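Local coordinates for inositol monophosphatase family protein (Staphylococcus aureus, PDB 5I3S), which probably hydrolyses phosphate monoesters such as inositol monophosphate, as other members of the inositol monophosphatase family do, at residues G165-E170 / H259-Q264; A198-R203 / Q248-D253; N225-P230 / Q264-R269; E229-T232 / S238-V241; Q137-L142 / L213-E218. All coordinates share one frame; numbering follows the deposited sequence.

How the contacts relate
Contacts 2 and 4, with centres about 9 Å apart, reach the five-stranded sheet through its neighbouring strands 198-201 and 237-242. Contacts 1 and 3 share helix 259-270 beside that sheet, their centres about 10 Å apart. Contact 5, about 29 Å from contact 1 between centres, brings the last strand of the seven-stranded sheet and the loop after it to helix 206-218. Along the chain, contact 2 is nested inside the loop closed by contact 1, whereas contact 5 crosses both; contact 3 begins just before contact 4. Contacts 1, 2 and 3 touch one another, and contact 4 touches contacts 2 and 3. Contact 5 touches only contact 4, Leu213 on Leu231 and Leu216 on Val241, which places helix 206-218 between the two sheets.

Contact 1 (G165-E170 / H259-Q264); sequences GEIFKE and HDALIQ
Two outer helices, 164-174 and the chain's last, 259-270, meet through Ile167 on one and Ala261 and Leu262 on the other. The backbones stand well apart, 8.7 Å between Ile167 CA and Leu262 CA, so side chains must fill the distance. Ile167 does most of this with its longer branch: CG1 lies anti to the carbonyl carbon (chi1 -63°) and CD1 continues in the extended direction, which drives the methyl straight at the other helix. There Ile167 CD1 lies 4.2 Å from Ala261 CB, and the same methyl is 4.4 Å from Leu262 CG, where the leucine branches. Ala261 aims its methyl at the isoleucine from its CA, whereas Leu262 leaves its backbone at a slant and reaches the contact through its far end. In the layered sugar phosphatase fold these helices belong to the outer layer beyond the five-stranded sheet. Leu255 of helix 244-255 packs on both Ile167 and Leu262, making the small apolar cluster three-helical, and Ile163 adds to the side of Ala261. On other faces of helix 164-174, Phe168 packs on Ile154, and Lys169 NZ forms a salt bridge one turn back to Glu166 OE1 at 3.3 Å, weak as a hydrogen bond. Lys169 also packs on Leu159 of the second subunit.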
# COMPACT_ATOMS: atom_id res chain seq x y z
N GLY A 165 6.51 18.71 -6.90
CA GLY A 165 7.62 17.77 -6.89
C GLY A 165 8.76 18.17 -5.99
O GLY A 165 9.11 17.43 -5.07
N GLU A 166 9.30 19.37 -6.21
CA GLU A 166 10.52 19.78 -5.52
C GLU A 166 10.26 19.93 -4.04
O GLU A 166 11.06 19.49 -3.21
CB GLU A 166 11.11 21.10 -6.08
CG GLU A 166 12.12 20.92 -7.20
CD GLU A 166 13.34 20.10 -6.80
OE1 GLU A 166 13.52 18.97 -7.32
OE2 GLU A 166 14.13 20.57 -5.95
N ILE A 167 9.11 20.49 -3.72
CA ILE A 167 8.66 20.67 -2.35
C ILE A 167 8.43 19.35 -1.64
O ILE A 167 8.99 19.15 -0.57
CB ILE A 167 7.42 21.57 -2.32
CG1 ILE A 167 7.79 22.97 -2.86
CG2 ILE A 167 6.86 21.66 -0.93
CD1 ILE A 167 6.60 23.79 -3.30
N PHE A 168 7.70 18.41 -2.24
CA PHE A 168 7.56 17.09 -1.58
C PHE A 168 8.87 16.24 -1.53
O PHE A 168 9.00 15.34 -0.67
CB PHE A 168 6.40 16.25 -2.17
CG PHE A 168 5.00 16.69 -1.77
CD1 PHE A 168 4.66 16.97 -0.46
CD2 PHE A 168 3.97 16.69 -2.72
CE1 PHE A 168 3.35 17.29 -0.11
CE2 PHE A 168 2.66 17.03 -2.38
CZ PHE A 168 2.36 17.34 -1.07
N LYS A 169 9.85 16.53 -2.41
CA LYS A 169 11.10 15.73 -2.45
C LYS A 169 11.87 15.75 -1.16
O LYS A 169 12.37 14.72 -0.74
CB LYS A 169 12.04 16.17 -3.58
CG LYS A 169 12.13 15.16 -4.74
CD LYS A 169 11.21 15.47 -5.92
CE LYS A 169 11.73 14.87 -7.21
NZ LYS A 169 12.74 15.78 -7.81
N GLU A 170 11.97 16.91 -0.52
CA GLU A 170 12.72 17.06 0.72
C GLU A 170 12.04 16.25 1.84
O GLU A 170 12.69 15.52 2.56
CB GLU A 170 12.96 18.56 1.08
CG GLU A 170 14.18 19.19 0.37
N HIS A 259 6.09 28.51 1.42
CA HIS A 259 4.66 28.92 1.55
C HIS A 259 4.11 29.64 0.32
O HIS A 259 3.01 29.39 -0.09
CB HIS A 259 4.37 29.76 2.82
N ASP A 260 4.88 30.56 -0.25
CA ASP A 260 4.38 31.41 -1.37
C ASP A 260 4.10 30.58 -2.65
O ASP A 260 3.09 30.75 -3.31
CB ASP A 260 5.36 32.56 -1.68
CG ASP A 260 5.43 33.62 -0.56
OD1 ASP A 260 6.56 34.06 -0.27
OD2 ASP A 260 4.39 34.03 0.03
N ALA A 261 4.99 29.64 -2.94
CA ALA A 261 4.80 28.69 -4.01
C ALA A 261 3.59 27.79 -3.75
O ALA A 261 2.78 27.56 -4.67
CB ALA A 261 6.08 27.88 -4.22
N LEU A 262 3.42 27.29 -2.51
CA LEU A 262 2.21 26.53 -2.18
C LEU A 262 0.95 27.40 -2.28
O LEU A 262 -0.10 26.91 -2.79
CB LEU A 262 2.28 25.90 -0.79
CG LEU A 262 3.25 24.73 -0.63
CD1 LEU A 262 3.51 24.49 0.85
CD2 LEU A 262 2.68 23.49 -1.26
N ILE A 263 1.03 28.68 -1.86
CA ILE A 263 -0.17 29.57 -2.03
C ILE A 263 -0.57 29.69 -3.48
O ILE A 263 -1.77 29.61 -3.83
CB ILE A 263 0.02 30.99 -1.43
CG1 ILE A 263 0.02 30.91 0.12
CG2 ILE A 263 -1.04 31.95 -1.89
CD1 ILE A 263 0.91 31.96 0.70
N GLN A 264 0.44 29.87 -4.34
CA GLN A 264 0.17 30.06 -5.75
C GLN A 264 -0.48 28.79 -6.34
O GLN A 264 -1.47 28.90 -7.02
CB GLN A 264 1.42 30.46 -6.52
CG GLN A 264 1.18 30.46 -8.03
CD GLN A 264 2.10 31.42 -8.75
OE1 GLN A 264 2.08 32.64 -8.50
NE2 GLN A 264 2.92 30.89 -9.67

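Contact 2 (A198-R203 / Q248-D253); sequences AYMTPR and QEISND. With PO4 (phosphate ion), chain E.
Ile250 CD1 sits against two methyls of strand 198-201: Ala198 CB at 4.0 Å and, on the same face of the strand, Met200 CE at 4.2 Å. Both residues point at helix 244-255. Ile250 meets them with its extended CG1-CD1 branch, and Met200 brings its terminal methyl over by a bend of the thioether (chi3 74°). Tyr199, between them in sequence, leaves on the other face. Its CG is anti to the backbone N (chi1 169°), and the ring carries Tyr199 OH to a phosphate ion, probably from the crystallisation liquor, donating to PO4 O4 at 2.6 Å; that oxygen lies at the ring edge, in its plane. This is a helix packed on a beta sheet through residues i and i+2 of one strand, a layer contact of the alpha/beta fold. Behind these groups the strand is held between strand 151-153, through Gly153, and strand 237-242, through Ile239 and Val241. Helix 184-193 covers the Tyr199 ring. On the opposite face Leu240 and Ile171 pack on both Met200 and Ile250, so helix 244-255 lies over the sheet with helix 164-174 at its flank.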
# COMPACT_ATOMS: atom_id res chain seq x y z
N ALA A 198 2.40 9.91 8.77
CA ALA A 198 1.69 10.96 8.06
C ALA A 198 1.30 10.57 6.64
O ALA A 198 1.85 9.65 6.06
CB ALA A 198 2.53 12.21 8.03
N TYR A 199 0.36 11.35 6.10
CA TYR A 199 -0.18 11.21 4.78
C TYR A 199 -0.41 12.64 4.20
O TYR A 199 -0.82 13.56 4.91
CB TYR A 199 -1.50 10.44 4.83
CG TYR A 199 -2.26 10.47 3.53
CD1 TYR A 199 -1.71 9.90 2.38
CD2 TYR A 199 -3.52 11.06 3.44
CE1 TYR A 199 -2.38 9.91 1.17
CE2 TYR A 199 -4.21 11.10 2.23
CZ TYR A 199 -3.64 10.49 1.09
OH TYR A 199 -4.28 10.56 -0.15
N MET A 200 -0.20 12.79 2.89
CA MET A 200 -0.40 14.06 2.26
C MET A 200 -0.80 13.86 0.79
O MET A 200 -0.47 12.83 0.12
CB MET A 200 0.86 14.95 2.44
CG MET A 200 2.11 14.36 1.78
SD MET A 200 3.68 14.72 2.60
CE MET A 200 3.56 13.66 4.01
N THR A 201 -1.53 14.86 0.29
CA THR A 201 -1.90 14.94 -1.11
C THR A 201 -2.27 16.39 -1.38
O THR A 201 -2.80 17.05 -0.48
CB THR A 201 -3.09 14.02 -1.51
OG1 THR A 201 -3.54 14.32 -2.85
CG2 THR A 201 -4.30 14.17 -0.56
N PRO A 202 -2.04 16.87 -2.61
CA PRO A 202 -2.44 18.24 -2.97
C PRO A 202 -3.92 18.43 -3.18
O PRO A 202 -4.34 19.57 -3.26
CB PRO A 202 -1.75 18.47 -4.31
CG PRO A 202 -1.44 17.06 -4.83
CD PRO A 202 -1.16 16.25 -3.62
N ARG A 203 -4.73 17.38 -3.30
CA ARG A 203 -6.14 17.57 -3.68
C ARG A 203 -7.01 16.45 -3.16
O ARG A 203 -6.75 15.31 -3.47
CB ARG A 203 -6.30 17.62 -5.21
N GLN A 248 3.59 19.08 12.87
CA GLN A 248 4.22 20.40 13.08
C GLN A 248 5.62 20.51 12.46
O GLN A 248 5.94 21.55 11.92
CB GLN A 248 4.14 20.89 14.59
CG GLN A 248 5.01 20.22 15.67
CD GLN A 248 4.45 20.31 17.12
OE1 GLN A 248 4.94 19.63 18.06
NE2 GLN A 248 3.41 21.12 17.31
N GLU A 249 6.43 19.44 12.48
CA GLU A 249 7.74 19.43 11.75
C GLU A 249 7.60 19.51 10.21
O GLU A 249 8.36 20.23 9.55
CB GLU A 249 8.53 18.16 12.12
CG GLU A 249 9.95 18.02 11.55
CD GLU A 249 10.58 16.70 11.89
OE1 GLU A 249 9.94 15.84 12.57
OE2 GLU A 249 11.73 16.47 11.42
N ILE A 250 6.68 18.74 9.63
CA ILE A 250 6.49 18.82 8.17
C ILE A 250 6.00 20.22 7.78
O ILE A 250 6.51 20.81 6.84
CB ILE A 250 5.52 17.75 7.60
CG1 ILE A 250 6.08 16.35 7.81
CG2 ILE A 250 5.33 17.97 6.10
CD1 ILE A 250 5.06 15.25 7.64
N SER A 251 4.97 20.72 8.48
CA SER A 251 4.42 22.04 8.16
C SER A 251 5.49 23.12 8.42
O SER A 251 5.84 23.87 7.51
CB SER A 251 3.13 22.29 8.92
OG SER A 251 2.45 23.45 8.42
N ASN A 252 6.09 23.13 9.63
CA ASN A 252 6.98 24.24 10.10
C ASN A 252 8.35 24.31 9.42
O ASN A 252 8.81 25.36 9.02
N ASP A 253 8.95 23.17 9.21
CA ASP A 253 10.31 23.07 8.72
C ASP A 253 10.34 22.73 7.19
O ASP A 253 11.26 23.12 6.50
CB ASP A 253 10.93 22.02 9.64
CG ASP A 253 12.34 21.72 9.37
OD1 ASP A 253 12.85 21.98 8.29
OD2 ASP A 253 12.94 21.14 10.29
P PO4 E . -3.19 8.25 -2.86
O1 PO4 E . -4.41 7.57 -2.28
O2 PO4 E . -3.27 8.27 -4.34
O3 PO4 E . -1.99 7.44 -2.38
O4 PO4 E . -3.09 9.64 -2.28

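Contact 3 (N225-P230 / Q264-R269); sequences NLLGEP and QLHEQR
His266 of the last helix lies against the loop 225-230 and meets Leu227, Asn225 and Glu229 in turn. CB of His266 lies 4.1 Å from Leu227 CD1. CG follows on the side opposite the backbone N (chi1 -176°), sending the ring out from the helix and over the loop. Leu227 CD1 is 4.0 Å from His266 CG, above one face of the ring and shifted towards its rim. Further along, His266 ND1 is 4.2 Å from Asn225 ND2, and CE1 of the same ring comes to 3.8 Å from that nitrogen; amide and ring planes stand 71° apart. At the tip, His266 NE2 lies 4.5 Å from Glu229 OE2, not in contact but near enough that a carboxylate might favour protonation of the ring. The loop presenting these groups is organised by an Asx turn within a type I beta turn from Asn225 to Gly228. Asn225 OD1 accepts from Leu227 N at 2.9 Å and Glu229 N at 2.8 Å, which arrive from opposite faces of the carbonyl plane and fix the amide's rotation. Asn225 ND2 donates in turn to Glu229 OE2, meeting it from above the carboxylate plane, and so holds the glutamate arm near the histidine; Asn237 OD1 is a further acceptor that steadies the Asn225 amide. Phe270, one turn further along the helix, meets the His266 ring with the planes about 55° apart.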
# COMPACT_ATOMS: atom_id res chain seq x y z
N ASN A 225 -4.55 21.68 5.73
CA ASN A 225 -4.15 21.66 4.35
C ASN A 225 -2.66 21.96 4.34
O ASN A 225 -2.03 22.01 5.43
CB ASN A 225 -5.00 22.62 3.51
CG ASN A 225 -4.65 24.07 3.68
OD1 ASN A 225 -3.82 24.48 4.47
ND2 ASN A 225 -5.31 24.87 2.91
N LEU A 226 -2.09 22.10 3.13
CA LEU A 226 -0.66 22.29 2.99
C LEU A 226 -0.16 23.66 3.45
O LEU A 226 1.05 23.82 3.65
CB LEU A 226 -0.20 22.01 1.57
CG LEU A 226 -0.34 20.54 1.09
CD1 LEU A 226 -0.03 20.45 -0.39
CD2 LEU A 226 0.48 19.53 1.87
N LEU A 227 -1.08 24.62 3.60
CA LEU A 227 -0.77 25.95 4.13
C LEU A 227 -1.02 26.02 5.65
O LEU A 227 -0.99 27.11 6.19
CB LEU A 227 -1.64 26.98 3.44
CG LEU A 227 -1.55 26.93 1.93
CD1 LEU A 227 -2.50 27.94 1.26
CD2 LEU A 227 -0.11 27.16 1.50
N GLY A 228 -1.35 24.89 6.29
CA GLY A 228 -1.72 24.85 7.71
C GLY A 228 -3.12 25.34 8.06
O GLY A 228 -3.39 25.61 9.22
N GLU A 229 -4.00 25.50 7.07
CA GLU A 229 -5.34 26.00 7.31
C GLU A 229 -6.24 24.82 7.66
O GLU A 229 -6.04 23.72 7.18
CB GLU A 229 -5.90 26.72 6.06
CG GLU A 229 -4.98 27.77 5.44
CD GLU A 229 -5.41 28.25 4.04
OE1 GLU A 229 -4.90 29.28 3.58
OE2 GLU A 229 -6.25 27.64 3.38
N PRO A 230 -7.25 25.04 8.50
CA PRO A 230 -8.10 23.90 8.89
C PRO A 230 -8.93 23.32 7.74
O PRO A 230 -9.34 24.07 6.87
CB PRO A 230 -9.07 24.53 9.94
CG PRO A 230 -8.96 26.03 9.77
CD PRO A 230 -7.54 26.27 9.27
N GLN A 264 0.44 29.87 -4.34
CA GLN A 264 0.17 30.06 -5.75
C GLN A 264 -0.48 28.79 -6.34
O GLN A 264 -1.47 28.90 -7.02
CB GLN A 264 1.42 30.46 -6.52
CG GLN A 264 1.18 30.46 -8.03
CD GLN A 264 2.10 31.42 -8.75
OE1 GLN A 264 2.08 32.64 -8.50
NE2 GLN A 264 2.92 30.89 -9.67
N LEU A 265 0.10 27.62 -6.07
CA LEU A 265 -0.51 26.33 -6.46
C LEU A 265 -1.94 26.23 -6.00
O LEU A 265 -2.88 25.95 -6.81
CB LEU A 265 0.27 25.16 -5.89
CG LEU A 265 1.66 24.89 -6.49
CD1 LEU A 265 2.20 23.66 -5.82
CD2 LEU A 265 1.63 24.71 -8.01
N HIS A 266 -2.12 26.48 -4.72
CA HIS A 266 -3.44 26.44 -4.12
C HIS A 266 -4.45 27.35 -4.85
O HIS A 266 -5.56 26.90 -5.15
CB HIS A 266 -3.35 26.81 -2.62
CG HIS A 266 -4.64 26.70 -1.90
ND1 HIS A 266 -4.99 25.58 -1.18
CD2 HIS A 266 -5.69 27.54 -1.84
CE1 HIS A 266 -6.19 25.76 -0.67
NE2 HIS A 266 -6.65 26.93 -1.07
N GLU A 267 -4.09 28.61 -5.10
CA GLU A 267 -5.02 29.52 -5.79
C GLU A 267 -5.30 29.02 -7.23
O GLU A 267 -6.46 29.02 -7.68
CB GLU A 267 -4.53 30.98 -5.79
CG GLU A 267 -4.48 31.62 -4.42
CD GLU A 267 -5.85 31.84 -3.79
OE1 GLU A 267 -6.86 31.83 -4.53
OE2 GLU A 267 -5.94 32.02 -2.55
N GLN A 268 -4.27 28.54 -7.91
CA GLN A 268 -4.45 28.01 -9.29
C GLN A 268 -5.41 26.79 -9.36
O GLN A 268 -6.18 26.63 -10.33
CB GLN A 268 -3.08 27.67 -9.93
CG GLN A 268 -2.21 28.89 -10.19
CD GLN A 268 -0.75 28.58 -10.47
OE1 GLN A 268 -0.01 29.47 -10.89
NE2 GLN A 268 -0.32 27.32 -10.26
N ARG A 269 -5.37 25.95 -8.31
CA ARG A 269 -6.16 24.71 -8.24
C ARG A 269 -7.61 24.98 -7.79
O ARG A 269 -8.55 24.47 -8.38
CB ARG A 269 -5.46 23.73 -7.30
CG ARG A 269 -5.89 22.28 -7.41
CD ARG A 269 -5.17 21.42 -6.38
NE ARG A 269 -3.94 20.83 -6.89
CZ ARG A 269 -3.87 19.76 -7.69
NH1 ARG A 269 -4.97 19.15 -8.14
NH2 ARG A 269 -2.67 19.30 -8.08

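Contact 4 (E229-T232 / S238-V241); sequences EPLT and SILV
Leu231 and Ile239 meet at about a right angle, methyl against methyl. CD1 of Leu231 lies 3.7 Å from Ile239 CD1, and the second leucine methyl, CD2, is 3.9 Å from the same isoleucine carbon, so the forked end of Leu231 straddles one methyl. The two reach this point differently. Leu231 points from its CA straight at the strand. Ile239 starts out facing away from the loop; its first torsion (chi1 -60°) turns CG1 clear of the carbonyl carbon, but the next bond is folded instead of extended (chi2 -73°), and this turn brings CD1 back to the leucine. Leu231 CD2 also rests beside the backbone of the strand, 3.5 Å from Ser238 O. The hydroxyl of Ser238 is engaged apart from this apolar meeting: Ser238 OG bonds to Leu226 N, which anchors the start of the same loop to the strand. Around the pair, Leu213 and Phe209 of helix 206-218 pack on Leu231 and Ile239 respectively, and Ala223 of the edge strand 222-224 also touches Leu231. The arrangement is that of a long hairpin connection: strands 222-224 and 237-242 run antiparallel side by side, and the loop joining them folds back to set a leucine against the sheet face that helix 206-218 covers, the other face being packed by helix 244-255, as in a layered alpha/beta fold.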
# COMPACT_ATOMS: atom_id res chain seq x y z
N GLU A 229 -4.00 25.50 7.07
CA GLU A 229 -5.34 26.00 7.31
C GLU A 229 -6.24 24.82 7.66
O GLU A 229 -6.04 23.72 7.18
CB GLU A 229 -5.90 26.72 6.06
CG GLU A 229 -4.98 27.77 5.44
CD GLU A 229 -5.41 28.25 4.04
OE1 GLU A 229 -4.90 29.28 3.58
OE2 GLU A 229 -6.25 27.64 3.38
N PRO A 230 -7.25 25.04 8.50
CA PRO A 230 -8.10 23.90 8.89
C PRO A 230 -8.93 23.32 7.74
O PRO A 230 -9.34 24.07 6.87
CB PRO A 230 -9.07 24.53 9.94
CG PRO A 230 -8.96 26.03 9.77
CD PRO A 230 -7.54 26.27 9.27
N LEU A 231 -9.23 22.02 7.79
CA LEU A 231 -10.09 21.37 6.80
C LEU A 231 -11.52 21.52 7.18
O LEU A 231 -11.86 21.43 8.34
CB LEU A 231 -9.81 19.87 6.69
CG LEU A 231 -8.38 19.56 6.29
CD1 LEU A 231 -8.14 18.07 6.34
CD2 LEU A 231 -8.08 20.12 4.92
N THR A 232 -12.36 21.73 6.19
CA THR A 232 -13.77 21.87 6.41
C THR A 232 -14.42 21.14 5.26
O THR A 232 -13.76 20.83 4.27
CB THR A 232 -14.24 23.35 6.42
OG1 THR A 232 -14.00 23.96 5.15
CG2 THR A 232 -13.51 24.16 7.50
N SER A 238 -6.12 20.71 -0.29
CA SER A 238 -4.94 19.90 -0.05
C SER A 238 -5.03 19.35 1.38
O SER A 238 -5.96 19.72 2.18
CB SER A 238 -3.67 20.72 -0.31
OG SER A 238 -3.40 21.66 0.70
N ILE A 239 -4.11 18.46 1.72
CA ILE A 239 -4.26 17.60 2.92
C ILE A 239 -2.89 17.25 3.46
O ILE A 239 -2.03 16.78 2.71
CB ILE A 239 -4.94 16.23 2.57
CG1 ILE A 239 -6.31 16.42 1.98
CG2 ILE A 239 -5.06 15.32 3.82
CD1 ILE A 239 -7.39 16.85 2.98
N LEU A 240 -2.68 17.53 4.74
CA LEU A 240 -1.56 16.97 5.53
C LEU A 240 -2.13 16.50 6.87
O LEU A 240 -2.76 17.27 7.58
CB LEU A 240 -0.50 18.03 5.76
CG LEU A 240 0.63 17.69 6.72
CD1 LEU A 240 1.48 16.64 6.04
CD2 LEU A 240 1.49 18.88 7.19
N VAL A 241 -1.94 15.23 7.19
CA VAL A 241 -2.41 14.62 8.43
C VAL A 241 -1.30 13.79 9.03
O VAL A 241 -0.42 13.26 8.31
CB VAL A 241 -3.67 13.75 8.28
CG1 VAL A 241 -4.82 14.57 7.71
CG2 VAL A 241 -3.44 12.53 7.43

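Contact 5 (Q137-L142 / L213-E218); sequences QPLKPL and LVILYE
A first torsion of -62° turns CG of Leu142 away from its carbonyl carbon and extends CD1 towards helix 206-218, where Leu216 has CG roughly opposite its own backbone N (chi1 -158°). The second torsion of Leu216 is off the usual staggered positions (chi2 -128°) and swings CD2 back beside CA, on the side where Leu142 CD1 is met, although Leu216 leaves its backbone heading away from the loop. CD1 of Leu142 and CD2 of Leu216 come to 4.2 Å, the two side chains crossing at about a right angle. A second, equally light touch lies three residues earlier: Leu139 CD1 reaches Ile215 CG2, the short branch, at 4.3 Å. Lys140 between the leucines points its side chain away, so the loop offers the helix two apolar ends, each meeting one of two consecutive helix residues. The backbones stay separate, 9.2 Å between Leu142 CA and Leu216 CA, while Val219, just past the helix, packs on Leu139 and Leu142 and bonds through its backbone to Leu142. Glu218 ties the helix end to the turn between strands 122-127 and 132-134, its OE1 bonding to Gly131 N and its OE2 to Gly129 N. Leu139 pairs through its backbone with Ala132, keeping the loop beside the seven-stranded sheet. The helix therefore lies between the two sheets: Ile215 packs on Tyr124 and Ala126 of strand 122-127, and Leu216 on Ala223 of strand 222-224.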
# COMPACT_ATOMS: atom_id res chain seq x y z
N GLN A 137 -12.88 -2.85 18.88
CA GLN A 137 -11.61 -2.52 19.57
C GLN A 137 -11.29 -1.02 19.49
O GLN A 137 -11.27 -0.45 18.39
CB GLN A 137 -10.37 -3.28 19.01
CG GLN A 137 -10.47 -4.79 19.01
CD GLN A 137 -10.72 -5.40 20.40
OE1 GLN A 137 -10.15 -4.96 21.41
NE2 GLN A 137 -11.57 -6.42 20.44
N PRO A 138 -10.99 -0.40 20.64
CA PRO A 138 -10.71 1.02 20.64
C PRO A 138 -9.31 1.25 20.08
O PRO A 138 -8.46 0.42 20.28
CB PRO A 138 -10.85 1.41 22.14
CG PRO A 138 -10.55 0.16 22.90
CD PRO A 138 -10.97 -0.99 22.00
N LEU A 139 -9.10 2.33 19.36
CA LEU A 139 -7.77 2.74 18.92
C LEU A 139 -7.13 3.58 20.01
O LEU A 139 -7.83 4.34 20.67
CB LEU A 139 -7.88 3.58 17.66
CG LEU A 139 -8.48 2.87 16.46
CD1 LEU A 139 -8.44 3.82 15.29
CD2 LEU A 139 -7.69 1.61 16.14
N LYS A 140 -5.82 3.43 20.19
CA LYS A 140 -5.00 4.21 21.13
C LYS A 140 -4.67 5.60 20.55
O LYS A 140 -4.49 5.71 19.32
CB LYS A 140 -3.63 3.55 21.40
CG LYS A 140 -3.63 2.10 21.86
CD LYS A 140 -4.28 1.92 23.22
CE LYS A 140 -5.17 0.68 23.27
NZ LYS A 140 -6.28 0.90 24.25
N PRO A 141 -4.54 6.62 21.44
CA PRO A 141 -3.96 7.88 21.03
C PRO A 141 -2.62 7.68 20.36
O PRO A 141 -1.88 6.67 20.57
CB PRO A 141 -3.81 8.66 22.34
CG PRO A 141 -4.91 8.14 23.19
CD PRO A 141 -4.94 6.67 22.86
N LEU A 142 -2.35 8.63 19.49
CA LEU A 142 -1.13 8.67 18.75
C LEU A 142 -0.05 9.28 19.62
O LEU A 142 -0.34 10.07 20.49
CB LEU A 142 -1.34 9.52 17.48
CG LEU A 142 -2.41 8.99 16.49
CD1 LEU A 142 -2.44 9.86 15.26
CD2 LEU A 142 -2.11 7.54 16.11
N LEU A 213 -11.47 11.96 9.03
CA LEU A 213 -11.05 13.06 9.89
C LEU A 213 -11.57 12.95 11.33
O LEU A 213 -10.85 13.27 12.27
CB LEU A 213 -11.49 14.38 9.30
CG LEU A 213 -10.40 15.42 9.19
CD1 LEU A 213 -9.15 14.96 8.43
CD2 LEU A 213 -11.05 16.62 8.52
N VAL A 214 -12.79 12.45 11.49
CA VAL A 214 -13.41 12.33 12.83
C VAL A 214 -12.66 11.29 13.63
O VAL A 214 -12.36 11.49 14.83
CB VAL A 214 -14.93 11.99 12.72
CG1 VAL A 214 -15.59 11.85 14.10
CG2 VAL A 214 -15.66 13.05 11.89
N ILE A 215 -12.30 10.19 12.96
CA ILE A 215 -11.53 9.08 13.55
C ILE A 215 -10.12 9.56 13.95
O ILE A 215 -9.64 9.37 15.09
CB ILE A 215 -11.51 7.86 12.57
CG1 ILE A 215 -12.94 7.29 12.39
CG2 ILE A 215 -10.59 6.76 13.06
CD1 ILE A 215 -13.22 6.56 11.10
N LEU A 216 -9.46 10.23 13.03
CA LEU A 216 -8.15 10.83 13.28
C LEU A 216 -8.18 11.70 14.51
O LEU A 216 -7.32 11.60 15.35
CB LEU A 216 -7.75 11.70 12.06
CG LEU A 216 -6.31 12.08 11.73
CD1 LEU A 216 -6.10 13.57 11.52
CD2 LEU A 216 -5.28 11.49 12.68
N TYR A 217 -9.15 12.59 14.60
CA TYR A 217 -9.17 13.55 15.68
C TYR A 217 -9.42 12.85 17.08
O TYR A 217 -8.78 13.23 18.08
CB TYR A 217 -10.13 14.71 15.38
CG TYR A 217 -9.62 15.80 14.38
CD1 TYR A 217 -8.25 16.16 14.24
CD2 TYR A 217 -10.54 16.53 13.66
N GLU A 218 -10.23 11.79 17.12
CA GLU A 218 -10.38 11.00 18.36
C GLU A 218 -9.12 10.35 18.89
O GLU A 218 -9.00 10.22 20.10
CB GLU A 218 -11.48 9.98 18.25
CG GLU A 218 -12.83 10.62 18.14
CD GLU A 218 -13.19 11.49 19.36
OE1 GLU A 218 -13.19 10.97 20.51
OE2 GLU A 218 -13.51 12.69 19.15